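Side-chain contacts in alpha-galactosidase (Lactobacillus brevis, PDB 3MI6), which probably hydrolyses terminal, non-reducing alpha-D-galactose residues from alpha-D-galactosides such as galactose oligosaccharides and galactomannans: residues Ala75-Leu80 against Ala164-Pro169; Leu174-Ala179 against Ala289-Pro294; Ala574-Val579 against Ala595-Gly600. All blocks are in the same frame, centred on the assembly; numbering follows the deposited sequence.

Contact 1: Ala75-Leu80 against Ala164-Pro169; sequences AEYASL and AKFTNP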
# COMPACT_ATOMS: atom_id res chain seq x y z
N ALA D 75 17.90 20.58 -17.65
CA ALA D 75 19.21 21.18 -17.69
C ALA D 75 20.28 20.23 -17.22
O ALA D 75 20.00 19.21 -16.57
CB ALA D 75 19.24 22.41 -16.85
N GLU D 76 21.51 20.58 -17.52
CA GLU D 76 22.65 19.75 -17.19
C GLU D 76 23.40 20.32 -15.99
O GLU D 76 24.05 19.60 -15.25
CB GLU D 76 23.57 19.66 -18.40
CG GLU D 76 24.67 18.65 -18.26
CD GLU D 76 24.18 17.22 -18.35
OE1 GLU D 76 22.95 17.00 -18.55
OE2 GLU D 76 25.02 16.31 -18.22
N TYR D 77 23.30 21.63 -15.79
CA TYR D 77 23.97 22.31 -14.70
C TYR D 77 23.37 23.68 -14.62
O TYR D 77 23.91 24.62 -15.17
CB TYR D 77 25.49 22.40 -14.95
CG TYR D 77 26.31 22.49 -13.69
CD1 TYR D 77 26.57 21.36 -12.93
CD2 TYR D 77 26.80 23.69 -13.24
CE1 TYR D 77 27.29 21.43 -11.77
CE2 TYR D 77 27.53 23.77 -12.09
CZ TYR D 77 27.77 22.64 -11.35
OH TYR D 77 28.50 22.73 -10.19
N ALA D 78 22.24 23.80 -13.93
CA ALA D 78 21.47 25.04 -13.98
C ALA D 78 21.74 26.06 -12.86
O ALA D 78 22.15 25.71 -11.75
CB ALA D 78 19.98 24.72 -14.05
N SER D 79 21.46 27.33 -13.16
CA SER D 79 21.54 28.39 -12.17
C SER D 79 20.14 28.90 -11.85
O SER D 79 19.18 28.60 -12.55
CB SER D 79 22.34 29.55 -12.73
OG SER D 79 21.66 30.08 -13.86
N LEU D 80 20.04 29.69 -10.79
CA LEU D 80 18.79 30.30 -10.41
C LEU D 80 18.78 31.77 -10.77
O LEU D 80 19.74 32.49 -10.46
CB LEU D 80 18.59 30.16 -8.90
CG LEU D 80 17.49 31.06 -8.34
CD1 LEU D 80 16.12 30.47 -8.64
CD2 LEU D 80 17.67 31.27 -6.85
N ALA D 164 32.79 19.22 -11.64
CA ALA D 164 32.80 20.59 -12.13
C ALA D 164 34.05 21.28 -11.61
O ALA D 164 34.48 21.01 -10.49
CB ALA D 164 31.55 21.33 -11.69
N LYS D 165 34.63 22.14 -12.44
CA LYS D 165 35.80 22.93 -12.06
C LYS D 165 35.55 24.36 -12.46
O LYS D 165 35.28 24.63 -13.63
CB LYS D 165 37.04 22.44 -12.78
CG LYS D 165 38.29 23.18 -12.41
CD LYS D 165 39.45 22.75 -13.29
CE LYS D 165 40.76 22.68 -12.52
NZ LYS D 165 41.92 22.48 -13.43
N PHE D 166 35.63 25.26 -11.50
CA PHE D 166 35.37 26.68 -11.74
C PHE D 166 36.69 27.43 -11.90
O PHE D 166 37.62 27.21 -11.13
CB PHE D 166 34.60 27.28 -10.56
CG PHE D 166 33.18 26.80 -10.43
CD1 PHE D 166 32.90 25.51 -10.05
CD2 PHE D 166 32.12 27.66 -10.67
CE1 PHE D 166 31.58 25.08 -9.94
CE2 PHE D 166 30.81 27.23 -10.55
CZ PHE D 166 30.55 25.94 -10.19
N THR D 167 36.76 28.31 -12.90
CA THR D 167 37.94 29.15 -13.08
C THR D 167 37.55 30.63 -13.06
O THR D 167 36.54 31.01 -13.65
CB THR D 167 38.69 28.85 -14.41
OG1 THR D 167 38.71 27.44 -14.67
CG2 THR D 167 40.13 29.39 -14.34
N ASN D 168 38.34 31.44 -12.37
CA ASN D 168 38.16 32.89 -12.37
C ASN D 168 39.31 33.57 -13.10
O ASN D 168 40.39 33.72 -12.53
CB ASN D 168 38.05 33.43 -10.94
CG ASN D 168 37.63 34.90 -10.90
OD1 ASN D 168 37.41 35.51 -11.94
ND2 ASN D 168 37.52 35.46 -9.70
N PRO D 169 39.09 33.95 -14.37
CA PRO D 169 40.06 34.68 -15.18
C PRO D 169 39.84 36.20 -15.13
O PRO D 169 40.67 36.95 -15.63
CB PRO D 169 39.78 34.18 -16.60
CG PRO D 169 38.55 33.28 -16.50
CD PRO D 169 37.92 33.57 -15.18
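Tyr77 reaches out of the loop 75-80 and brings the phenol end of its ring to Ala164 and Phe166 on strand 159-167. Its OH lies 3.7 Å from Ala164 CB, while Tyr77 CZ stands 4.0 Å from the same methyl, which approaches the ring obliquely. The two aromatic side chains arrive from opposite directions and meet at their rims: Tyr77 OH sits 3.8 Å from Phe166 CZ, near the plane of the phenylalanine ring, and Phe166 CZ in turn lies close to the tyrosine plane, so this pair does not stack. Tyr77 can span the distance because its CG is anti to the backbone N (chi1 -154°), sending the ring away from its own loop. Small Ala164 leaves room for the phenol, and Phe166 supplies an apolar rim. The buried hydroxyl is satisfied elsewhere, by donating to Leu180 O on strand 174-186. Farther out, Phe90 meets the tyrosine ring with nearly parallel planes, about 10° apart, and Leu147 and Leu149 pack on it from strand 146-154. The loop itself is held by backbone bonding of Ala78 with Ala89, and by Gln183 OE1, which takes the Ala78 N-H. Tyr77 therefore packs on one sheet and bonds to a strand of another, an aromatic filling of the kind expected inside the beta-sandwich of a galactose-mutarotase-like domain, here the N-terminal domain of family 36.

Contact 2: Leu174-Ala179 against Ala289-Pro294; sequences LVLNRA and ATFQTP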
# COMPACT_ATOMS: atom_id res chain seq x y z
N LEU D 174 35.05 36.58 -6.94
CA LEU D 174 33.78 35.86 -7.09
C LEU D 174 33.58 34.89 -5.93
O LEU D 174 34.54 34.29 -5.44
CB LEU D 174 33.73 35.11 -8.41
CG LEU D 174 33.68 35.88 -9.73
CD1 LEU D 174 33.90 34.92 -10.86
CD2 LEU D 174 32.36 36.65 -9.90
N VAL D 175 32.34 34.73 -5.47
CA VAL D 175 32.07 33.78 -4.39
C VAL D 175 31.19 32.63 -4.86
O VAL D 175 30.17 32.86 -5.51
CB VAL D 175 31.42 34.46 -3.17
CG1 VAL D 175 31.27 33.47 -2.03
CG2 VAL D 175 32.26 35.64 -2.72
N LEU D 176 31.59 31.39 -4.57
CA LEU D 176 30.75 30.23 -4.87
C LEU D 176 29.90 29.90 -3.66
O LEU D 176 30.43 29.42 -2.65
CB LEU D 176 31.58 29.00 -5.19
CG LEU D 176 32.43 29.02 -6.44
CD1 LEU D 176 33.09 27.69 -6.56
CD2 LEU D 176 31.57 29.30 -7.64
N ASN D 177 28.59 30.14 -3.75
CA ASN D 177 27.69 29.80 -2.65
C ASN D 177 27.25 28.34 -2.69
O ASN D 177 26.88 27.75 -1.68
CB ASN D 177 26.46 30.70 -2.66
CG ASN D 177 26.80 32.16 -2.81
OD1 ASN D 177 27.19 32.83 -1.86
ND2 ASN D 177 26.64 32.67 -4.02
N ARG D 178 27.29 27.78 -3.89
CA ARG D 178 26.80 26.45 -4.15
C ARG D 178 27.56 25.87 -5.33
O ARG D 178 27.57 26.46 -6.41
CB ARG D 178 25.30 26.52 -4.47
CG ARG D 178 24.68 25.24 -4.95
CD ARG D 178 23.20 25.48 -5.20
NE ARG D 178 22.53 25.85 -3.96
CZ ARG D 178 21.51 25.18 -3.44
NH1 ARG D 178 21.01 24.11 -4.07
NH2 ARG D 178 20.98 25.58 -2.28
N ALA D 179 28.22 24.73 -5.12
CA ALA D 179 29.00 24.09 -6.17
C ALA D 179 28.74 22.59 -6.17
O ALA D 179 29.62 21.81 -5.81
CB ALA D 179 30.46 24.36 -5.97
N ALA D 289 42.10 32.03 -9.66
CA ALA D 289 41.86 30.91 -8.76
C ALA D 289 40.91 29.89 -9.38
O ALA D 289 40.17 30.20 -10.32
CB ALA D 289 41.32 31.40 -7.43
N THR D 290 40.92 28.69 -8.82
CA THR D 290 40.12 27.60 -9.34
C THR D 290 39.47 26.82 -8.22
O THR D 290 39.97 26.78 -7.09
CB THR D 290 41.00 26.61 -10.10
OG1 THR D 290 42.15 26.31 -9.30
CG2 THR D 290 41.44 27.21 -11.41
N PHE D 291 38.34 26.20 -8.53
CA PHE D 291 37.68 25.32 -7.57
C PHE D 291 37.20 24.03 -8.23
O PHE D 291 36.41 24.07 -9.18
CB PHE D 291 36.51 26.04 -6.87
CG PHE D 291 35.77 25.16 -5.92
CD1 PHE D 291 36.27 24.91 -4.66
CD2 PHE D 291 34.59 24.55 -6.30
CE1 PHE D 291 35.62 24.08 -3.79
CE2 PHE D 291 33.92 23.72 -5.43
CZ PHE D 291 34.43 23.49 -4.17
N GLN D 292 37.69 22.90 -7.73
CA GLN D 292 37.30 21.56 -8.22
C GLN D 292 36.25 20.89 -7.30
O GLN D 292 36.48 20.75 -6.09
CB GLN D 292 38.56 20.67 -8.32
CG GLN D 292 38.34 19.22 -8.73
CD GLN D 292 37.74 19.09 -10.12
OE1 GLN D 292 38.38 19.41 -11.13
NE2 GLN D 292 36.51 18.59 -10.19
N THR D 293 35.10 20.47 -7.84
CA THR D 293 34.16 19.69 -7.02
C THR D 293 34.64 18.25 -6.86
O THR D 293 35.39 17.74 -7.70
CB THR D 293 32.73 19.64 -7.57
OG1 THR D 293 32.68 18.74 -8.68
CG2 THR D 293 32.25 21.01 -7.99
N PRO D 294 34.21 17.57 -5.77
CA PRO D 294 34.49 16.14 -5.64
C PRO D 294 33.72 15.44 -6.74
O PRO D 294 32.76 16.04 -7.25
CB PRO D 294 33.89 15.78 -4.28
CG PRO D 294 33.64 17.06 -3.59
CD PRO D 294 33.41 18.09 -4.65
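Ala179 and Leu176 press two methyl groups against the ring of Phe291, whose strand runs in the facing sheet. The chain turns a corner at Asn177, between them, yet both residues point toward Phe291. Leu176 CD1 lies 3.5 Å from Phe291 CD2 and nears CG and CB, so it meets the inner part of the ring, the two side chains slanting across each other. Ala179 CB takes the outer part, 3.6 Å from Phe291 CE2, and both methyls approach obliquely. With CG anti to the backbone N (chi1 178°), Phe291 carries its ring toward the facing strand, where a broad flat group can serve both partners. The small methyl of Ala179 fits where the backbones come nearest, its CA 6.8 Å from Thr293 CA. Beside it Thr293 turns its CG2 to 3.5 Å from Ala179 O, while Thr293 OG1 accepts the N-H of Ala164 from the neighbouring strand. With an alanine at Phe291, Leu176 CD1 and Ala179 CB would probably lose their shared apolar partner and a gap would be left between the sheets. Trp283 meets the phenylalanine ring at about 45°. Side chains from two antiparallel sheets interleaving in this way are characteristic of a beta-sandwich core.

Contact 3: Ala574-Val579 against Ala595-Gly600; sequences AHVSAV and AVAFFG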
# COMPACT_ATOMS: atom_id res chain seq x y z
N ALA D 574 34.55 -6.79 9.50
CA ALA D 574 33.56 -7.44 10.35
C ALA D 574 34.25 -8.35 11.35
O ALA D 574 34.94 -9.28 10.96
CB ALA D 574 32.60 -8.24 9.50
N HIS D 575 34.06 -8.11 12.64
CA HIS D 575 34.70 -8.96 13.65
C HIS D 575 33.69 -9.85 14.39
O HIS D 575 32.59 -9.42 14.70
CB HIS D 575 35.48 -8.13 14.66
CG HIS D 575 36.49 -7.20 14.06
ND1 HIS D 575 37.08 -6.17 14.77
CD2 HIS D 575 37.03 -7.14 12.82
CE1 HIS D 575 37.93 -5.52 14.00
NE2 HIS D 575 37.92 -6.09 12.81
N VAL D 576 34.07 -11.09 14.68
CA VAL D 576 33.29 -11.93 15.57
C VAL D 576 33.49 -11.44 17.00
O VAL D 576 34.62 -11.42 17.48
CB VAL D 576 33.75 -13.39 15.52
CG1 VAL D 576 33.12 -14.19 16.65
CG2 VAL D 576 33.46 -14.00 14.15
N SER D 577 32.41 -11.06 17.67
CA SER D 577 32.54 -10.46 19.00
C SER D 577 31.98 -11.33 20.13
O SER D 577 31.43 -12.39 19.90
CB SER D 577 31.91 -9.08 19.05
OG SER D 577 30.50 -9.18 18.97
N ALA D 578 32.16 -10.86 21.36
CA ALA D 578 31.73 -11.64 22.51
C ALA D 578 30.24 -11.47 22.78
O ALA D 578 29.59 -10.54 22.29
CB ALA D 578 32.55 -11.27 23.74
N VAL D 579 29.71 -12.36 23.61
CA VAL D 579 28.28 -12.48 23.83
C VAL D 579 28.03 -12.69 25.35
O VAL D 579 28.83 -13.34 26.03
CB VAL D 579 27.75 -13.63 22.92
CG1 VAL D 579 27.47 -14.91 23.70
CG2 VAL D 579 26.57 -13.18 22.07
N ALA D 595 29.43 -16.63 10.82
CA ALA D 595 28.85 -16.74 9.48
C ALA D 595 28.38 -15.42 8.86
O ALA D 595 28.35 -15.29 7.65
CB ALA D 595 27.72 -17.78 9.46
N VAL D 596 27.99 -14.47 9.69
CA VAL D 596 27.74 -13.10 9.22
C VAL D 596 29.07 -12.37 8.93
O VAL D 596 29.13 -11.53 8.05
CB VAL D 596 26.92 -12.29 10.26
CG1 VAL D 596 26.65 -10.89 9.76
CG2 VAL D 596 25.60 -12.98 10.57
N ALA D 597 30.13 -12.70 9.64
CA ALA D 597 31.40 -12.00 9.45
C ALA D 597 32.24 -12.50 8.27
O ALA D 597 33.12 -11.79 7.79
CB ALA D 597 32.23 -11.98 10.75
N PHE D 598 31.98 -13.71 7.79
CA PHE D 598 32.69 -14.18 6.61
C PHE D 598 32.43 -13.28 5.42
O PHE D 598 33.31 -13.11 4.58
CB PHE D 598 32.30 -15.60 6.21
CG PHE D 598 32.59 -16.63 7.24
CD1 PHE D 598 33.66 -16.49 8.09
CD2 PHE D 598 31.79 -17.76 7.34
CE1 PHE D 598 33.92 -17.45 9.03
CE2 PHE D 598 32.06 -18.73 8.27
CZ PHE D 598 33.12 -18.57 9.12
N PHE D 599 31.24 -12.70 5.32
CA PHE D 599 30.90 -11.91 4.14
C PHE D 599 31.42 -10.47 4.23
O PHE D 599 30.68 -9.48 4.15
CB PHE D 599 29.40 -12.01 3.84
CG PHE D 599 28.98 -13.39 3.47
CD1 PHE D 599 28.79 -14.36 4.44
CD2 PHE D 599 28.80 -13.75 2.13
CE1 PHE D 599 28.40 -15.64 4.11
CE2 PHE D 599 28.41 -15.02 1.78
CZ PHE D 599 28.21 -15.97 2.77
N GLY D 600 32.73 -10.39 4.39
CA GLY D 600 33.43 -9.15 4.51
C GLY D 600 34.84 -9.53 4.86
O GLY D 600 35.34 -10.58 4.45
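His575 ND1 is hydrogen-bonded to Glu605 OE1, which ties the side chain of His575 to the end of the next strand, while the backbone of the same residue passes beside the methyl of Ala597. The contact lies inside one beta-alpha-beta unit of a TIM barrel, made of strand 572-576, helix 590-597 and strand 601-604. Ala574 pairs through its backbone with Asp601, and Val576 with Gly603 and Glu605; what these two residues turn to the helix is apolar. Ala574 CB points at the helix and lies 3.9 Å from Ala597 CA, an approach so close that the CA atoms of Ala574 and Ala597 are only 5.1 Å apart. Alanine's single methyl suits both positions at this distance. Val576 adds one branch, its CG2 4.1 Å from Ala597 CB; with CG1 anti to the backbone N (chi1 169°), CG2 is left as the branch that faces the helix. His575, between them, starts in the other direction, and its side chain is about 5 Å from that of Lys477, a predicted substrate-binding residue, so alternate residues of the strand serve the helix layer and the neighbourhood of the probable active site. After the helix the chain bends through an inverse gamma turn centred on Phe599, marked by a weak bond from Gly600 N to Phe598 O, 2.8 Å long. Having no side chain suits Gly600, because a CB there would point toward the strand and come close to Ala574 CB. Helix 553-566 flanks the contact: Gln560 packs on Ala574 and its NE2 bonds to Val596 O. Across the seam itself, Ala597 CB rests 3.8 Å from Ala574 O and 4.0 Å from Ala574 CB.

All three contacts are buried and join their segments by apolar packing, but in two different architectures. Contacts 1 and 2 are neighbours in the N-terminal beta-sandwich, their centres about 9 Å apart. Strands 159-167 and 290-301 pair side by side, with Phe166 N probably bonded to Phe291 O at 2.7 Å, and Phe166 also packs on Leu176, so the two contacts form a continuous aromatic and aliphatic layer. Contact 3 lies on the other side of the chain's centre, about 43 Å from contact 2 between centres, in the barrel. There small alanines bring helix and strand together, where large rings fill the sandwich, and it alone comes near a predicted substrate site, through His575, which points away from the helix.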